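Side-chain contacts in 3,6-diketocamphane 1,6 monooxygenase (Pseudomonas putida, PDB 4UWM), which catalyses the FMNH2- and oxygen-dependent Baeyer-Villiger oxidation of a diketocamphane to a lactone, a step in the breakdown of (-)-camphor by Pseudomonas putida: residues A[45-50]-A[117-122]; A[147-152]-A[159-164]; A[218-223]-A[232-237]. All blocks are in the same frame, centred on the assembly; numbering follows the deposited sequence.

Contact 1: A[45-50]-A[117-122]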
loop_
_atom_site.group_PDB
_atom_site.type_symbol
_atom_site.label_atom_id
_atom_site.label_comp_id
_atom_site.label_asym_id
_atom_site.label_seq_id
_atom_site.Cartn_x
_atom_site.Cartn_y
_atom_site.Cartn_z
ATOM N N GLU A 45 9.445 3.445 7.788
ATOM C CA GLU A 45 8.670 2.225 8.016
ATOM C C GLU A 45 9.042 1.565 9.337
ATOM O O GLU A 45 10.219 1.203 9.556
ATOM C CB GLU A 45 8.907 1.252 6.834
ATOM C CG GLU A 45 8.258 -0.133 6.964
ATOM C CD GLU A 45 8.518 -0.992 5.717
ATOM O OE1 GLU A 45 8.149 -0.554 4.614
ATOM O OE2 GLU A 45 9.121 -2.083 5.829
ATOM N N HIS A 46 8.053 1.412 10.223
ATOM C CA HIS A 46 8.238 0.732 11.510
ATOM C C HIS A 46 6.943 0.019 11.856
ATOM O O HIS A 46 5.878 0.616 11.719
ATOM C CB HIS A 46 8.522 1.722 12.645
ATOM C CG HIS A 46 9.691 2.628 12.406
ATOM N ND1 HIS A 46 9.645 3.698 11.529
ATOM C CD2 HIS A 46 10.922 2.659 12.979
ATOM C CE1 HIS A 46 10.810 4.331 11.558
ATOM N NE2 HIS A 46 11.604 3.708 12.416
ATOM N N ALA A 47 7.043 -1.219 12.339
ATOM C CA ALA A 47 5.878 -2.004 12.780
ATOM C C ALA A 47 5.718 -2.060 14.299
ATOM O O ALA A 47 4.649 -2.432 14.784
ATOM C CB ALA A 47 5.956 -3.423 12.208
ATOM N N SER A 48 6.758 -1.686 15.055
ATOM C CA SER A 48 6.706 -1.862 16.536
ATOM C C SER A 48 6.789 -0.589 17.384
ATOM O O SER A 48 6.713 -0.679 18.618
ATOM C CB SER A 48 7.822 -2.828 16.986
ATOM O OG SER A 48 9.088 -2.252 16.701
ATOM N N GLN A 49 6.926 0.576 16.744
ATOM C CA GLN A 49 7.199 1.856 17.451
ATOM C C GLN A 49 5.968 2.733 17.648
ATOM O O GLN A 49 5.019 2.640 16.884
ATOM C CB GLN A 49 8.268 2.651 16.708
ATOM C CG GLN A 49 9.661 2.005 16.749
ATOM C CD GLN A 49 10.251 2.027 18.146
ATOM O OE1 GLN A 49 10.315 1.004 18.814
ATOM N NE2 GLN A 49 10.659 3.212 18.602
ATOM N N ILE A 50 6.013 3.627 18.632
ATOM C CA ILE A 50 4.871 4.514 18.924
ATOM C C ILE A 50 4.927 5.838 18.184
ATOM O O ILE A 50 3.975 6.194 17.497
ATOM C CB ILE A 50 4.709 4.786 20.451
ATOM C CG1 ILE A 50 4.495 3.479 21.218
ATOM C CG2 ILE A 50 3.567 5.782 20.724
ATOM C CD1 ILE A 50 3.170 2.806 20.963
ATOM N N TYR A 117 11.460 -9.762 15.142
ATOM C CA TYR A 117 10.811 -10.910 15.783
ATOM C C TYR A 117 9.415 -11.185 15.160
ATOM O O TYR A 117 9.088 -12.328 14.861
ATOM C CB TYR A 117 10.655 -10.646 17.283
ATOM C CG TYR A 117 10.137 -11.811 18.109
ATOM C CD1 TYR A 117 11.024 -12.739 18.699
ATOM C CD2 TYR A 117 8.778 -11.971 18.328
ATOM C CE1 TYR A 117 10.543 -13.804 19.472
ATOM C CE2 TYR A 117 8.280 -13.035 19.086
ATOM C CZ TYR A 117 9.168 -13.947 19.668
ATOM O OH TYR A 117 8.635 -14.987 20.428
ATOM N N MET A 118 8.608 -10.140 14.994
ATOM C CA MET A 118 7.266 -10.273 14.388
ATOM C C MET A 118 7.342 -10.976 13.036
ATOM O O MET A 118 6.461 -11.776 12.686
ATOM C CB MET A 118 6.589 -8.909 14.198
ATOM C CG MET A 118 6.429 -8.077 15.452
ATOM S SD MET A 118 5.812 -6.401 15.162
ATOM C CE MET A 118 5.498 -5.885 16.844
ATOM N N HIS A 119 8.389 -10.672 12.286
ATOM C CA HIS A 119 8.571 -11.195 10.960
ATOM C C HIS A 119 9.422 -12.481 10.917
ATOM O O HIS A 119 9.901 -12.881 9.859
ATOM C CB HIS A 119 9.103 -10.094 10.033
ATOM C CG HIS A 119 8.191 -8.894 9.951
ATOM N ND1 HIS A 119 8.275 -7.831 10.828
ATOM C CD2 HIS A 119 7.148 -8.619 9.130
ATOM C CE1 HIS A 119 7.353 -6.933 10.526
ATOM N NE2 HIS A 119 6.648 -7.392 9.505
ATOM N N GLY A 120 9.555 -13.138 12.070
ATOM C CA GLY A 120 10.172 -14.463 12.124
ATOM C C GLY A 120 11.670 -14.507 12.296
ATOM O O GLY A 120 12.265 -15.570 12.125
ATOM N N ILE A 121 12.283 -13.358 12.611
ATOM C CA ILE A 121 13.726 -13.274 12.757
ATOM C C ILE A 121 14.047 -13.068 14.233
ATOM O O ILE A 121 13.829 -11.978 14.773
ATOM C CB ILE A 121 14.363 -12.130 11.930
ATOM C CG1 ILE A 121 14.051 -12.260 10.455
ATOM C CG2 ILE A 121 15.872 -12.127 12.103
ATOM C CD1 ILE A 121 13.105 -11.194 9.911
ATOM N N ARG A 122 14.535 -14.121 14.886
ATOM C CA ARG A 122 14.832 -14.073 16.320
ATOM C C ARG A 122 16.310 -13.787 16.560
ATOM O O ARG A 122 17.156 -14.151 15.739
ATOM C CB ARG A 122 14.437 -15.382 16.995
ATOM C CG ARG A 122 12.946 -15.596 17.136
ATOM C CD ARG A 122 12.662 -16.996 17.665
ATOM N NE ARG A 122 13.005 -18.043 16.701
ATOM C CZ ARG A 122 12.625 -19.313 16.807
ATOM N NH1 ARG A 122 11.889 -19.705 17.841
ATOM N NH2 ARG A 122 12.971 -20.194 15.874
#
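Met118 reaches from the end of helix 113-118 to Ala47 and Ser48, and its side chain carries much of this small contact, which has no hydrogen bond across it. CB and CG only carry the chain outward and have no close partner in 45-50: with chi1 at -57°, CG stands beside the backbone N and anti to the carbonyl carbon, still 5.7 Å from Ala47 CB. Beyond CG the chain is extended, which carries the sulfur toward the loop: SD lies 4.2 Å from Ala47 CB and just as far from the carbonyl oxygen of Ala47. The terminal methyl goes one residue further, CE resting 3.8 Å from Ser48 CB. A long, unbranched and polarisable side chain suits this reach; it is modelled in two conformers, and these contacts belong to one of them.

Ala47 receives a second neighbour on the same methyl. The imidazole of His119 meets it edge-on, CE1 being 4.1 Å from Ala47 CB with the methyl near the ring plane. Alanine fits because one CB must accept both the sulfur and the ring edge. The ring is held in rotation by its ND1, hydrogen-bonded to Ala115 O, and by a stack on His82. Around the contact, Ser48 also packs on Gln114 and Ala115 of the helix, and Met118 touches Pro171 of the second subunit, so the site lies where the loop, the helix and the dimer interface converge.

Just beyond His119 the chain turns sharply. Gly120 has a positive phi of 88°, where a CB would press on the preceding carbonyl, and its N bonds to Tyr117 O at 2.9 Å. Ile121 N reaches back to the carbonyl of the residue before Tyr117. This is a Schellman motif, here ending a helix that packs against the loop following strand 40-43 of the luciferase-family barrel.

Contact 2: A[147-152]-A[159-164]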
loop_
_atom_site.group_PDB
_atom_site.type_symbol
_atom_site.label_atom_id
_atom_site.label_comp_id
_atom_site.label_asym_id
_atom_site.label_seq_id
_atom_site.Cartn_x
_atom_site.Cartn_y
_atom_site.Cartn_z
ATOM N N LEU A 147 17.243 -8.092 -2.561
ATOM C CA LEU A 147 17.613 -7.168 -3.629
ATOM C C LEU A 147 18.007 -7.939 -4.900
ATOM O O LEU A 147 17.642 -7.551 -6.006
ATOM C CB LEU A 147 18.775 -6.281 -3.167
ATOM C CG LEU A 147 19.364 -5.288 -4.169
ATOM C CD1 LEU A 147 18.308 -4.310 -4.681
ATOM C CD2 LEU A 147 20.502 -4.554 -3.490
ATOM N N PHE A 148 18.742 -9.032 -4.720
ATOM C CA PHE A 148 19.113 -9.918 -5.848
ATOM C C PHE A 148 17.860 -10.320 -6.618
ATOM O O PHE A 148 17.807 -10.147 -7.834
ATOM C CB PHE A 148 19.867 -11.147 -5.337
ATOM C CG PHE A 148 20.122 -12.200 -6.396
ATOM C CD1 PHE A 148 21.164 -12.059 -7.306
ATOM C CD2 PHE A 148 19.320 -13.332 -6.470
ATOM C CE1 PHE A 148 21.410 -13.027 -8.268
ATOM C CE2 PHE A 148 19.553 -14.307 -7.439
ATOM C CZ PHE A 148 20.606 -14.154 -8.333
ATOM N N ILE A 149 16.846 -10.818 -5.898
ATOM C CA ILE A 149 15.549 -11.199 -6.494
ATOM C C ILE A 149 14.801 -10.036 -7.143
ATOM O O ILE A 149 14.369 -10.141 -8.298
ATOM C CB ILE A 149 14.642 -11.928 -5.456
ATOM C CG1 ILE A 149 15.295 -13.251 -5.042
ATOM C CG2 ILE A 149 13.223 -12.133 -5.990
ATOM C CD1 ILE A 149 14.745 -13.895 -3.770
ATOM N N MET A 150 14.637 -8.919 -6.412
ATOM C CA MET A 150 13.856 -7.810 -6.937
ATOM C C MET A 150 14.414 -7.251 -8.241
ATOM O O MET A 150 13.658 -6.948 -9.165
ATOM C CB MET A 150 13.711 -6.681 -5.880
ATOM C CG MET A 150 12.974 -7.131 -4.611
ATOM S SD MET A 150 12.225 -5.688 -3.763
ATOM C CE MET A 150 13.679 -4.821 -3.217
ATOM N N GLU A 151 15.729 -7.078 -8.313
ATOM C CA GLU A 151 16.351 -6.576 -9.548
ATOM C C GLU A 151 16.046 -7.491 -10.739
ATOM O O GLU A 151 15.876 -7.019 -11.855
ATOM C CB GLU A 151 17.866 -6.465 -9.383
ATOM C CG GLU A 151 18.283 -5.426 -8.359
ATOM C CD GLU A 151 19.767 -5.450 -8.050
ATOM O OE1 GLU A 151 20.403 -6.525 -8.120
ATOM O OE2 GLU A 151 20.287 -4.388 -7.680
ATOM N N LYS A 152 15.985 -8.795 -10.494
ATOM C CA LYS A 152 15.664 -9.738 -11.587
ATOM C C LYS A 152 14.173 -9.687 -11.969
ATOM O O LYS A 152 13.812 -9.779 -13.155
ATOM C CB LYS A 152 16.157 -11.146 -11.246
ATOM C CG LYS A 152 17.671 -11.226 -11.080
ATOM C CD LYS A 152 18.098 -12.564 -10.484
ATOM C CE LYS A 152 18.141 -13.657 -11.554
ATOM N NZ LYS A 152 19.201 -13.393 -12.569
ATOM N N PHE A 159 13.453 -16.584 -14.743
ATOM C CA PHE A 159 14.367 -17.249 -13.821
ATOM C C PHE A 159 13.531 -17.896 -12.738
ATOM O O PHE A 159 12.334 -17.596 -12.585
ATOM C CB PHE A 159 15.376 -16.258 -13.213
ATOM C CG PHE A 159 14.769 -15.328 -12.177
ATOM C CD1 PHE A 159 13.995 -14.244 -12.569
ATOM C CD2 PHE A 159 14.943 -15.570 -10.810
ATOM C CE1 PHE A 159 13.427 -13.395 -11.616
ATOM C CE2 PHE A 159 14.376 -14.723 -9.858
ATOM C CZ PHE A 159 13.621 -13.634 -10.268
ATOM N N PHE A 160 14.137 -18.796 -11.982
ATOM C CA PHE A 160 13.566 -19.209 -10.715
ATOM C C PHE A 160 14.695 -19.307 -9.719
ATOM O O PHE A 160 15.780 -19.760 -10.059
ATOM C CB PHE A 160 12.800 -20.530 -10.807
ATOM C CG PHE A 160 11.933 -20.793 -9.607
ATOM C CD1 PHE A 160 10.662 -20.230 -9.523
ATOM C CD2 PHE A 160 12.390 -21.572 -8.554
ATOM C CE1 PHE A 160 9.860 -20.448 -8.412
ATOM C CE2 PHE A 160 11.594 -21.791 -7.435
ATOM C CZ PHE A 160 10.322 -21.228 -7.363
ATOM N N HIS A 161 14.446 -18.864 -8.488
ATOM C CA HIS A 161 15.494 -18.787 -7.498
ATOM C C HIS A 161 15.045 -19.505 -6.244
ATOM O O HIS A 161 14.000 -19.193 -5.683
ATOM C CB HIS A 161 15.831 -17.319 -7.186
ATOM C CG HIS A 161 16.842 -17.151 -6.097
ATOM N ND1 HIS A 161 18.200 -17.171 -6.329
ATOM C CD2 HIS A 161 16.691 -16.986 -4.761
ATOM C CE1 HIS A 161 18.841 -17.010 -5.187
ATOM N NE2 HIS A 161 17.947 -16.902 -4.220
ATOM N N GLU A 162 15.836 -20.487 -5.820
ATOM C CA GLU A 162 15.580 -21.225 -4.587
ATOM C C GLU A 162 16.610 -20.761 -3.587
ATOM O O GLU A 162 17.725 -21.263 -3.572
ATOM C CB GLU A 162 15.718 -22.734 -4.825
ATOM C CG GLU A 162 14.538 -23.353 -5.547
ATOM C CD GLU A 162 14.650 -24.866 -5.667
ATOM O OE1 GLU A 162 14.516 -25.572 -4.649
ATOM O OE2 GLU A 162 14.874 -25.348 -6.790
ATOM N N GLY A 163 16.258 -19.775 -2.769
ATOM C CA GLY A 163 17.250 -19.139 -1.933
ATOM C C GLY A 163 17.248 -19.656 -0.520
ATOM O O GLY A 163 16.479 -20.560 -0.177
ATOM N N LYS A 164 18.091 -19.059 0.315
ATOM C CA LYS A 164 18.142 -19.408 1.728
ATOM C C LYS A 164 16.897 -18.904 2.457
ATOM O O LYS A 164 16.415 -19.525 3.427
ATOM C CB LYS A 164 19.406 -18.834 2.383
ATOM C CG LYS A 164 19.782 -19.531 3.682
ATOM C CD LYS A 164 20.784 -18.739 4.502
ATOM C CE LYS A 164 20.939 -19.365 5.876
ATOM N NZ LYS A 164 21.927 -18.614 6.696
#
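The rings of Phe148 and His161 meet aslant, their planes at 56° and their centroids 5.1 Å apart, neither stacked nor edge-to-face. The rim of the phenyl leans over the imidazole: CD2 sits above one face of it, while Phe148 CE2 approaches His161 ND1 to 3.4 Å. Ile149 reaches the same imidazole at another atom, its side chain running at about a right angle to that of His161, and CD1 ends 3.8 Å from His161 CD2.

One turn along the helix, Lys152 lies over a face of Phe159. Its CB makes a CH-pi contact, 3.9 Å from the centroid of the Phe159 ring. The bend at chi3 (81°) brings the lysine CE back to 3.8 Å from Phe159 CG, and the one at chi4 then sets NZ; its CD meanwhile lies over a face of Phe148. The ammonium is less engaged, NZ standing 5.3 Å from the Phe159 centroid, at most a weak cation-pi attraction. Lysine suits this partly exposed edge because its methylenes can cover aromatic surfaces.

No hydrogen bond links 147-152 to 159-164; the strand pairs with strand 167-170. Here the strand rests on the helix through van der Waals packing and one CH-pi contact, which depend on shape more than on exact bonding geometry.

Contact 3: A[218-223]-A[232-237]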
loop_
_atom_site.group_PDB
_atom_site.type_symbol
_atom_site.label_atom_id
_atom_site.label_comp_id
_atom_site.label_asym_id
_atom_site.label_seq_id
_atom_site.Cartn_x
_atom_site.Cartn_y
_atom_site.Cartn_z
ATOM N N PHE A 218 24.696 3.300 -5.014
ATOM C CA PHE A 218 23.428 3.744 -4.401
ATOM C C PHE A 218 23.524 5.187 -3.890
ATOM O O PHE A 218 24.621 5.733 -3.741
ATOM C CB PHE A 218 23.036 2.807 -3.250
ATOM C CG PHE A 218 22.689 1.407 -3.684
ATOM C CD1 PHE A 218 22.305 1.137 -4.996
ATOM C CD2 PHE A 218 22.707 0.361 -2.761
ATOM C CE1 PHE A 218 21.980 -0.148 -5.390
ATOM C CE2 PHE A 218 22.381 -0.932 -3.151
ATOM C CZ PHE A 218 22.006 -1.183 -4.460
ATOM N N LYS A 219 22.372 5.793 -3.611
ATOM C CA LYS A 219 22.301 7.120 -3.013
ATOM C C LYS A 219 22.558 7.021 -1.507
ATOM O O LYS A 219 21.879 6.263 -0.816
ATOM C CB LYS A 219 20.928 7.724 -3.328
ATOM C CG LYS A 219 20.591 9.031 -2.624
ATOM C CD LYS A 219 19.186 9.496 -3.012
ATOM C CE LYS A 219 18.810 10.806 -2.346
ATOM N NZ LYS A 219 19.603 11.945 -2.904
ATOM N N PRO A 220 23.564 7.768 -0.981
ATOM C CA PRO A 220 23.797 7.712 0.458
ATOM C C PRO A 220 22.903 8.718 1.232
ATOM O O PRO A 220 22.700 9.847 0.792
ATOM C CB PRO A 220 25.287 8.083 0.569
ATOM C CG PRO A 220 25.484 9.068 -0.551
ATOM C CD PRO A 220 24.584 8.592 -1.673
ATOM N N VAL A 221 22.371 8.292 2.373
ATOM C CA VAL A 221 21.544 9.159 3.226
ATOM C C VAL A 221 22.162 9.086 4.615
ATOM O O VAL A 221 22.333 8.013 5.162
ATOM C CB VAL A 221 20.042 8.703 3.271
ATOM C CG1 VAL A 221 19.196 9.698 4.065
ATOM C CG2 VAL A 221 19.473 8.559 1.874
ATOM N N SER A 222 22.508 10.240 5.183
ATOM C CA SER A 222 23.102 10.283 6.509
ATOM C C SER A 222 22.214 11.077 7.456
ATOM O O SER A 222 21.604 12.068 7.057
ATOM C CB SER A 222 24.489 10.955 6.459
ATOM O OG SER A 222 25.388 10.289 5.578
ATOM N N ILE A 223 22.140 10.627 8.700
ATOM C CA ILE A 223 21.515 11.408 9.762
ATOM C C ILE A 223 22.630 12.224 10.422
ATOM O O ILE A 223 23.620 11.661 10.883
ATOM C CB ILE A 223 20.828 10.514 10.820
ATOM C CG1 ILE A 223 19.963 9.408 10.174
ATOM C CG2 ILE A 223 20.034 11.365 11.805
ATOM C CD1 ILE A 223 18.713 9.866 9.436
ATOM N N ARG A 232 33.524 11.143 7.861
ATOM C CA ARG A 232 33.799 9.698 7.775
ATOM C C ARG A 232 32.834 8.969 6.821
ATOM O O ARG A 232 33.239 8.081 6.065
ATOM C CB ARG A 232 33.776 9.053 9.167
ATOM C CG ARG A 232 34.293 7.616 9.218
ATOM C CD ARG A 232 35.739 7.497 8.752
ATOM N NE ARG A 232 36.111 6.109 8.524
ATOM C CZ ARG A 232 37.014 5.704 7.638
ATOM N NH1 ARG A 232 37.661 6.579 6.873
ATOM N NH2 ARG A 232 37.256 4.414 7.505
ATOM N N HIS A 233 31.559 9.350 6.859
ATOM C CA HIS A 233 30.553 8.786 5.953
ATOM C C HIS A 233 30.960 8.983 4.503
ATOM O O HIS A 233 30.963 8.021 3.728
ATOM C CB HIS A 233 29.163 9.394 6.220
ATOM C CG HIS A 233 28.409 8.712 7.319
ATOM N ND1 HIS A 233 27.041 8.803 7.451
ATOM C CD2 HIS A 233 28.833 7.910 8.328
ATOM C CE1 HIS A 233 26.658 8.098 8.500
ATOM N NE2 HIS A 233 27.726 7.544 9.048
ATOM N N TRP A 234 31.317 10.215 4.141
ATOM C CA TRP A 234 31.718 10.486 2.765
ATOM C C TRP A 234 33.045 9.803 2.375
ATOM O O TRP A 234 33.167 9.325 1.249
ATOM C CB TRP A 234 31.711 11.980 2.424
ATOM C CG TRP A 234 31.853 12.158 0.956
ATOM C CD1 TRP A 234 32.981 12.504 0.285
ATOM C CD2 TRP A 234 30.851 11.915 -0.036
ATOM N NE1 TRP A 234 32.742 12.529 -1.062
ATOM C CE2 TRP A 234 31.443 12.167 -1.292
ATOM C CE3 TRP A 234 29.505 11.522 0.011
ATOM C CZ2 TRP A 234 30.739 12.037 -2.494
ATOM C CZ3 TRP A 234 28.806 11.401 -1.180
ATOM C CH2 TRP A 234 29.427 11.651 -2.418
ATOM N N GLU A 235 34.005 9.751 3.306
ATOM C CA GLU A 235 35.245 8.990 3.115
ATOM C C GLU A 235 34.942 7.543 2.724
ATOM O O GLU A 235 35.400 7.071 1.684
ATOM C CB GLU A 235 36.096 8.976 4.394
ATOM C CG GLU A 235 36.856 10.256 4.696
ATOM C CD GLU A 235 37.667 10.167 5.976
ATOM O OE1 GLU A 235 37.712 9.087 6.595
ATOM O OE2 GLU A 235 38.264 11.183 6.369
ATOM N N VAL A 236 34.159 6.852 3.564
ATOM C CA VAL A 236 33.845 5.439 3.370
ATOM C C VAL A 236 33.108 5.214 2.051
ATOM O O VAL A 236 33.448 4.303 1.298
ATOM C CB VAL A 236 33.072 4.848 4.574
ATOM C CG1 VAL A 236 32.529 3.463 4.241
ATOM C CG2 VAL A 236 33.976 4.779 5.803
ATOM N N TYR A 237 32.125 6.070 1.767
ATOM C CA TYR A 237 31.331 5.974 0.539
ATOM C C TYR A 237 32.165 6.155 -0.717
ATOM O O TYR A 237 32.046 5.354 -1.648
ATOM C CB TYR A 237 30.212 7.029 0.524
ATOM C CG TYR A 237 29.357 7.033 -0.734
ATOM C CD1 TYR A 237 28.294 6.123 -0.892
ATOM C CD2 TYR A 237 29.580 7.957 -1.748
ATOM C CE1 TYR A 237 27.506 6.138 -2.040
ATOM C CE2 TYR A 237 28.796 7.976 -2.889
ATOM C CZ TYR A 237 27.755 7.066 -3.032
ATOM O OH TYR A 237 26.967 7.089 -4.176
#
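Tyr237 meets the chain where it enters strand 219-223 in two ways. Its CG stands anti to the backbone N (chi1 178°), which sends the phenol out toward the strand. The hydroxyl donates to Phe218 O at 2.7 Å, approaching nearly end-on to the carbonyl (164°), and the ring lies against Pro220. Pro220 CG stands over the middle of that ring, 3.9 Å from its centroid and 13° off the normal, a clear CH-pi contact. The same CG touches the edge of Trp234 at CZ3, 4.1 Å away; the compact proline ring points its CG into the corner that the two aromatics form. A phenylalanine in place of Tyr237 would probably keep the packing on Pro220 but leave the Phe218 carbonyl without its hydroxyl mate.

Further along, Ser222 OG and His233 ND1 share a 2.9 Å hydrogen bond in the imidazole plane, either being a possible donor.

Outward, His253 NE2 also bonds Ser222 OG, and Ser204 O, from the flavin-binding loop, holds His233 NE2. Within the helix, Tyr237 CD2 lies over a face of Trp234, bracing the phenol.

Strand 219-223, helix 227-244 and strand 254-261 form a beta-alpha-beta unit, whose helix packs antiparallel to the first strand, as in a TIM barrel; Ile223 on this strand touches FMN.

How the contacts relate
The three contacts follow one another along a single luciferase-like chain, their centres 23 to 27 Å apart. Contacts 2 and 3 meet directly, Leu147 CD2 packing 3.8 Å from Phe218 CZ, whereas contact 1 stays about 10 Å from either at the nearest atoms. Contact 3 lies closest to the cofactor: Ile223 touches FMN, and the side chain of His233 is about 5 Å from it, against about 12 Å for that of Ser48 in contact 1. Contact 2 lies away from the flavin site. Contacts 1 and 2 are joined instead through the dimer, where Tyr117 and Arg122 of one subunit meet Phe160 and Glu162 of the other.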